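Local coordinates for glucuronoarabinoxylan endo-1,4-beta-xylanase (PDB 4FMV), which cleaves internal beta-1,4 linkages of xylan as a family GH30 endoxylanase, this chain holding the (beta/alpha)8 barrel and a beta-rich side domain of a longer protein, at residues S23-T28 with I263-T268; E232-D237 with W269-A274. All coordinates share one frame; numbering follows the deposited sequence.

Contact 1. Residues S23-T28 with I263-T268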
loop_
_atom_site.group_PDB
_atom_site.type_symbol
_atom_site.label_atom_id
_atom_site.label_comp_id
_atom_site.label_asym_id
_atom_site.label_seq_id
_atom_site.Cartn_x
_atom_site.Cartn_y
_atom_site.Cartn_z
ATOM N N SER A 23 10.844 -2.466 2.526
ATOM C CA SER A 23 12.205 -2.937 2.825
ATOM C C SER A 23 12.770 -2.352 4.135
ATOM O O SER A 23 13.959 -2.510 4.425
ATOM C CB SER A 23 13.155 -2.674 1.646
ATOM O OG SER A 23 13.104 -1.321 1.218
ATOM N N ALA A 24 11.942 -1.625 4.892
ATOM C CA ALA A 24 12.394 -1.001 6.150
ATOM C C ALA A 24 13.057 -2.000 7.080
ATOM O O ALA A 24 12.522 -3.076 7.311
ATOM C CB ALA A 24 11.196 -0.349 6.884
ATOM N N TRP A 25 14.228 -1.644 7.601
ATOM C CA TRP A 25 14.983 -2.489 8.533
ATOM C C TRP A 25 15.319 -3.884 7.987
ATOM O O TRP A 25 15.618 -4.798 8.751
ATOM C CB TRP A 25 14.236 -2.623 9.863
ATOM C CG TRP A 25 14.305 -1.392 10.730
ATOM C CD1 TRP A 25 15.440 -0.811 11.257
ATOM C CD2 TRP A 25 13.199 -0.594 11.185
ATOM N NE1 TRP A 25 15.094 0.297 11.996
ATOM C CE2 TRP A 25 13.730 0.443 11.983
ATOM C CE3 TRP A 25 11.802 -0.664 11.006
ATOM C CZ2 TRP A 25 12.912 1.415 12.601
ATOM C CZ3 TRP A 25 11.000 0.302 11.623
ATOM C CH2 TRP A 25 11.561 1.329 12.401
ATOM N N CYS A 26 15.303 -4.038 6.667
ATOM C CA CYS A 26 15.683 -5.310 6.025
ATOM C C CYS A 26 17.138 -5.339 5.569
ATOM O O CYS A 26 17.566 -6.276 4.870
ATOM C CB CYS A 26 14.736 -5.638 4.866
ATOM S SG CYS A 26 13.046 -5.834 5.464
ATOM N N GLY A 27 17.884 -4.293 5.910
ATOM C CA GLY A 27 19.229 -4.140 5.383
ATOM C C GLY A 27 19.168 -4.132 3.861
ATOM O O GLY A 27 18.266 -3.519 3.262
ATOM N N THR A 28 20.127 -4.817 3.240
ATOM C CA THR A 28 20.147 -4.977 1.797
ATOM C C THR A 28 19.494 -6.301 1.437
ATOM O O THR A 28 20.045 -7.373 1.719
ATOM C CB THR A 28 21.591 -4.944 1.294
ATOM O OG1 THR A 28 22.192 -3.728 1.749
ATOM C CG2 THR A 28 21.668 -5.023 -0.252
ATOM N N ILE A 263 -0.183 -1.361 0.636
ATOM C CA ILE A 263 1.226 -1.712 0.799
ATOM C C ILE A 263 1.453 -2.414 2.131
ATOM O O ILE A 263 1.177 -1.859 3.188
ATOM C CB ILE A 263 2.149 -0.465 0.715
ATOM C CG1 ILE A 263 2.052 0.206 -0.658
ATOM C CG2 ILE A 263 3.609 -0.830 1.027
ATOM C CD1 ILE A 263 1.267 1.526 -0.659
ATOM N N TYR A 264 1.951 -3.643 2.059
ATOM C CA TYR A 264 2.267 -4.448 3.228
ATOM C C TYR A 264 3.446 -3.834 4.007
ATOM O O TYR A 264 4.200 -3.013 3.501
ATOM C CB TYR A 264 2.581 -5.911 2.799
ATOM C CG TYR A 264 2.515 -6.947 3.912
ATOM C CD1 TYR A 264 1.322 -7.599 4.212
ATOM C CD2 TYR A 264 3.654 -7.287 4.655
ATOM C CE1 TYR A 264 1.257 -8.550 5.225
ATOM C CE2 TYR A 264 3.594 -8.233 5.690
ATOM C CZ TYR A 264 2.392 -8.861 5.959
ATOM O OH TYR A 264 2.306 -9.778 6.980
ATOM N N TRP A 265 3.590 -4.263 5.245
ATOM C CA TRP A 265 4.726 -3.927 6.089
ATOM C C TRP A 265 5.981 -4.711 5.605
ATOM O O TRP A 265 6.087 -5.050 4.417
ATOM C CB TRP A 265 4.362 -4.153 7.565
ATOM C CG TRP A 265 5.412 -3.836 8.591
ATOM C CD1 TRP A 265 5.627 -4.517 9.760
ATOM C CD2 TRP A 265 6.381 -2.768 8.570
ATOM N NE1 TRP A 265 6.670 -3.949 10.456
ATOM C CE2 TRP A 265 7.150 -2.878 9.749
ATOM C CE3 TRP A 265 6.677 -1.743 7.671
ATOM C CZ2 TRP A 265 8.195 -2.000 10.047
ATOM C CZ3 TRP A 265 7.718 -0.866 7.972
ATOM C CH2 TRP A 265 8.463 -1.004 9.149
ATOM N N TRP A 266 7.005 -4.791 6.445
ATOM C CA TRP A 266 8.333 -5.217 6.026
ATOM C C TRP A 266 8.493 -6.647 5.497
ATOM O O TRP A 266 7.694 -7.554 5.790
ATOM C CB TRP A 266 9.358 -4.919 7.141
ATOM C CG TRP A 266 9.083 -5.575 8.469
ATOM C CD1 TRP A 266 8.155 -6.556 8.749
ATOM C CD2 TRP A 266 9.739 -5.280 9.712
ATOM N NE1 TRP A 266 8.208 -6.891 10.089
ATOM C CE2 TRP A 266 9.167 -6.120 10.700
ATOM C CE3 TRP A 266 10.751 -4.389 10.082
ATOM C CZ2 TRP A 266 9.585 -6.097 12.027
ATOM C CZ3 TRP A 266 11.165 -4.360 11.408
ATOM C CH2 TRP A 266 10.585 -5.215 12.364
ATOM N N ILE A 267 9.544 -6.842 4.695
ATOM C CA ILE A 267 9.669 -8.061 3.915
ATOM C C ILE A 267 10.336 -9.227 4.638
ATOM O O ILE A 267 9.678 -10.253 4.849
ATOM C CB ILE A 267 10.345 -7.844 2.541
ATOM C CG1 ILE A 267 9.457 -6.975 1.638
ATOM C CG2 ILE A 267 10.597 -9.186 1.883
ATOM C CD1 ILE A 267 10.240 -6.232 0.532
ATOM N N THR A 268 11.602 -9.137 5.036
ATOM C CA THR A 268 12.128 -10.415 5.500
ATOM C C THR A 268 12.110 -10.441 7.019
ATOM O O THR A 268 13.143 -10.376 7.677
ATOM C CB THR A 268 13.608 -10.470 5.038
ATOM O OG1 THR A 268 14.241 -9.210 5.333
ATOM C CG2 THR A 268 13.682 -10.666 3.509
HETATM O O HOH W 1 16.902 -8.883 4.426
#

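Contact 2. Residues E232-D237 with W269-A274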
loop_
_atom_site.group_PDB
_atom_site.type_symbol
_atom_site.label_atom_id
_atom_site.label_comp_id
_atom_site.label_asym_id
_atom_site.label_seq_id
_atom_site.Cartn_x
_atom_site.Cartn_y
_atom_site.Cartn_z
ATOM N N GLU A 232 0.874 0.850 5.322
ATOM C CA GLU A 232 1.448 -0.224 6.139
ATOM C C GLU A 232 0.397 -1.090 6.811
ATOM O O GLU A 232 -0.491 -0.567 7.501
ATOM C CB GLU A 232 2.359 0.377 7.206
ATOM C CG GLU A 232 3.301 -0.643 7.885
ATOM C CD GLU A 232 3.820 -0.117 9.191
ATOM O OE1 GLU A 232 4.423 0.969 9.190
ATOM O OE2 GLU A 232 3.600 -0.764 10.225
ATOM N N LYS A 233 0.520 -2.406 6.672
ATOM C CA LYS A 233 -0.233 -3.343 7.500
ATOM C C LYS A 233 0.542 -4.661 7.493
ATOM O O LYS A 233 1.131 -5.040 6.473
ATOM C CB LYS A 233 -1.666 -3.510 6.955
ATOM C CG LYS A 233 -2.584 -4.447 7.783
ATOM C CD LYS A 233 -2.704 -3.994 9.248
ATOM C CE LYS A 233 -3.704 -4.872 10.041
ATOM N NZ LYS A 233 -5.132 -4.634 9.651
ATOM N N TYR A 234 0.513 -5.398 8.589
ATOM C CA TYR A 234 0.978 -6.779 8.529
ATOM C C TYR A 234 -0.059 -7.690 9.163
ATOM O O TYR A 234 -0.987 -7.222 9.859
ATOM C CB TYR A 234 2.353 -6.947 9.204
ATOM C CG TYR A 234 2.278 -6.823 10.704
ATOM C CD1 TYR A 234 2.006 -7.942 11.494
ATOM C CD2 TYR A 234 2.439 -5.595 11.335
ATOM C CE1 TYR A 234 1.902 -7.851 12.880
ATOM C CE2 TYR A 234 2.361 -5.502 12.733
ATOM C CZ TYR A 234 2.089 -6.631 13.486
ATOM O OH TYR A 234 1.996 -6.554 14.864
ATOM N N PHE A 235 0.077 -8.984 8.887
ATOM C CA PHE A 235 -0.702 -10.010 9.560
ATOM C C PHE A 235 0.290 -11.013 10.126
ATOM O O PHE A 235 1.359 -11.262 9.542
ATOM C CB PHE A 235 -1.713 -10.660 8.604
ATOM C CG PHE A 235 -2.796 -9.712 8.157
ATOM C CD1 PHE A 235 -2.584 -8.855 7.087
ATOM C CD2 PHE A 235 -4.013 -9.652 8.836
ATOM C CE1 PHE A 235 -3.564 -7.951 6.692
ATOM C CE2 PHE A 235 -5.006 -8.770 8.438
ATOM C CZ PHE A 235 -4.777 -7.909 7.357
ATOM N N ASP A 236 -0.080 -11.594 11.262
ATOM C CA ASP A 236 0.829 -12.371 12.084
ATOM C C ASP A 236 1.500 -13.577 11.442
ATOM O O ASP A 236 2.661 -13.841 11.717
ATOM C CB ASP A 236 0.100 -12.855 13.344
ATOM C CG ASP A 236 -0.098 -11.751 14.366
ATOM O OD1 ASP A 236 0.584 -10.706 14.293
ATOM O OD2 ASP A 236 -0.934 -11.945 15.255
ATOM N N ASP A 237 0.754 -14.348 10.661
ATOM C CA ASP A 237 1.248 -15.645 10.211
ATOM C C ASP A 237 0.410 -16.180 9.060
ATOM O O ASP A 237 -0.511 -15.507 8.580
ATOM C CB ASP A 237 1.223 -16.649 11.363
ATOM C CG ASP A 237 -0.164 -16.835 11.926
ATOM O OD1 ASP A 237 -1.118 -16.892 11.127
ATOM O OD2 ASP A 237 -0.302 -16.920 13.158
ATOM N N TRP A 269 10.955 -10.863 7.509
ATOM C CA TRP A 269 10.619 -10.927 8.930
ATOM C C TRP A 269 9.540 -11.991 9.070
ATOM O O TRP A 269 8.803 -12.205 8.117
ATOM C CB TRP A 269 10.120 -9.565 9.402
ATOM C CG TRP A 269 11.213 -8.536 9.448
ATOM C CD1 TRP A 269 11.588 -7.672 8.454
ATOM C CD2 TRP A 269 12.074 -8.265 10.559
ATOM N NE1 TRP A 269 12.638 -6.885 8.877
ATOM C CE2 TRP A 269 12.945 -7.219 10.171
ATOM C CE3 TRP A 269 12.191 -8.801 11.847
ATOM C CZ2 TRP A 269 13.918 -6.709 11.021
ATOM C CZ3 TRP A 269 13.165 -8.292 12.691
ATOM C CH2 TRP A 269 14.013 -7.257 12.275
ATOM N N PRO A 270 9.399 -12.611 10.249
ATOM C CA PRO A 270 8.340 -13.606 10.480
ATOM C C PRO A 270 6.908 -13.082 10.284
ATOM O O PRO A 270 6.057 -13.830 9.792
ATOM C CB PRO A 270 8.545 -13.989 11.945
ATOM C CG PRO A 270 10.030 -13.777 12.177
ATOM C CD PRO A 270 10.370 -12.560 11.363
ATOM N N ASN A 271 6.636 -11.835 10.668
ATOM C CA ASN A 271 5.317 -11.244 10.401
ATOM C C ASN A 271 5.340 -10.555 9.042
ATOM O O ASN A 271 4.392 -9.858 8.663
ATOM C CB ASN A 271 4.867 -10.287 11.510
ATOM C CG ASN A 271 5.821 -9.134 11.716
ATOM O OD1 ASN A 271 6.997 -9.220 11.369
ATOM N ND2 ASN A 271 5.321 -8.040 12.293
ATOM N N GLY A 272 6.463 -10.726 8.343
ATOM C CA GLY A 272 6.647 -10.181 7.007
ATOM C C GLY A 272 6.233 -11.158 5.919
ATOM O O GLY A 272 5.293 -11.936 6.101
ATOM N N LEU A 273 6.811 -11.003 4.733
ATOM C CA LEU A 273 6.518 -11.889 3.604
ATOM C C LEU A 273 7.546 -12.959 3.204
ATOM O O LEU A 273 7.261 -13.793 2.336
ATOM C CB LEU A 273 6.210 -11.014 2.387
ATOM C CG LEU A 273 5.164 -9.927 2.657
ATOM C CD1 LEU A 273 5.049 -8.989 1.456
ATOM C CD2 LEU A 273 3.849 -10.575 2.992
ATOM N N ALA A 274 8.726 -12.954 3.805
ATOM C CA ALA A 274 9.785 -13.830 3.279
ATOM C C ALA A 274 10.863 -14.058 4.323
ATOM O O ALA A 274 10.942 -13.293 5.286
ATOM C CB ALA A 274 10.388 -13.209 2.033
#

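Contact 1. Residues S23-T28 with I263-T268
A24 and W25 pack against the indoles of W265 and W266, and this is the tight part of the contact. The A24 methyl CB lies 3.6 Å from CH2 of W265. The W25 and W265 rings meet edge to edge, with CZ3 of W25 3.8 Å from CH2 of W265. W266 closes the group: its CZ3 comes 3.8 Å from CE3 of W25. Its chi1 of 59° brings the ring edge against the carbonyl of A24, with W266 CE3 3.5 Å from A24 O. CG of W266 sits above one face of W265, toward the rim. A type II turn from S23 to C26 carries A24 and W25. W25 is at the margin: its CB and CE3-CZ3 edge pack on the indoles, but the residue is largely exposed.

The other side, at C26, is looser and wetter. T268 N reaches C26 SG only by a weak hydrogen bond of 3.6 Å, though a fairly straight one (164°). One water bridges C26 O (2.7 Å) and T268 OG1 (2.8 Å).

Adjacent strands 11-22 and 261-266 close the (beta/alpha)8 barrel, and this aromatic cluster sits at their C-terminal ends, where enzymes of this fold carry their active site.

Contact 2. Residues E232-D237 with W269-A274
Y234 takes the amide of N271 over one face of its ring. N271 ND2 stands 3.3 Å above the ring plane, over its centre, and its nearest ring atom is Y234 CD1 at 3.4 Å. Ring and amide planes are 68° apart, so the two groups are far from stacked flat. W266 NE1 bonds to N271 OD1, which fixes the rotation of the amide and leaves its nitrogen turned to the tyrosine. The aliphatic part helps: N271 CB is 3.7 Å from CD1 of Y234.

The F235 CB points away from the other segment, and the backbone makes the approach. F235 O and N271 O are 3.5 Å apart. Both are acceptors, and each has its own donor: R283 NH1 for F235 O, the Y264 hydroxyl for N271 O.

D236 follows at the surface. Its O is 3.9 Å from N271 CA, and its OD1 lies at the edge of the Y234 ring, in plane.

The pair joins the loop between strand 227-232 and helix 240-255 to the loop between strand 261-266 and helix 282-291. Helix 240-255 packs on F235, and R283 of helix 282-291 also binds P270 O.

How the contacts relate
The centres of the two contacts are 9 Å apart, on the same side of the chain's centre. Their segments alternate along the chain: 23-28, 232-237, 263-268, 269-274. The last two are continuous, so one run of chain serves both contacts. Strand 261-266 lies between strands 11-22 and 227-232, parallel to each. Contact 1 joins its end to the loop after the first, and contact 2 joins the loop beyond it to the loop after the second. They also touch directly: W265 N is 2.9 Å from K233 O, a probable hydrogen bond. Together they knit three neighbouring loops at the barrel end where enzymes of this fold carry the active site, so they probably help shape its surroundings.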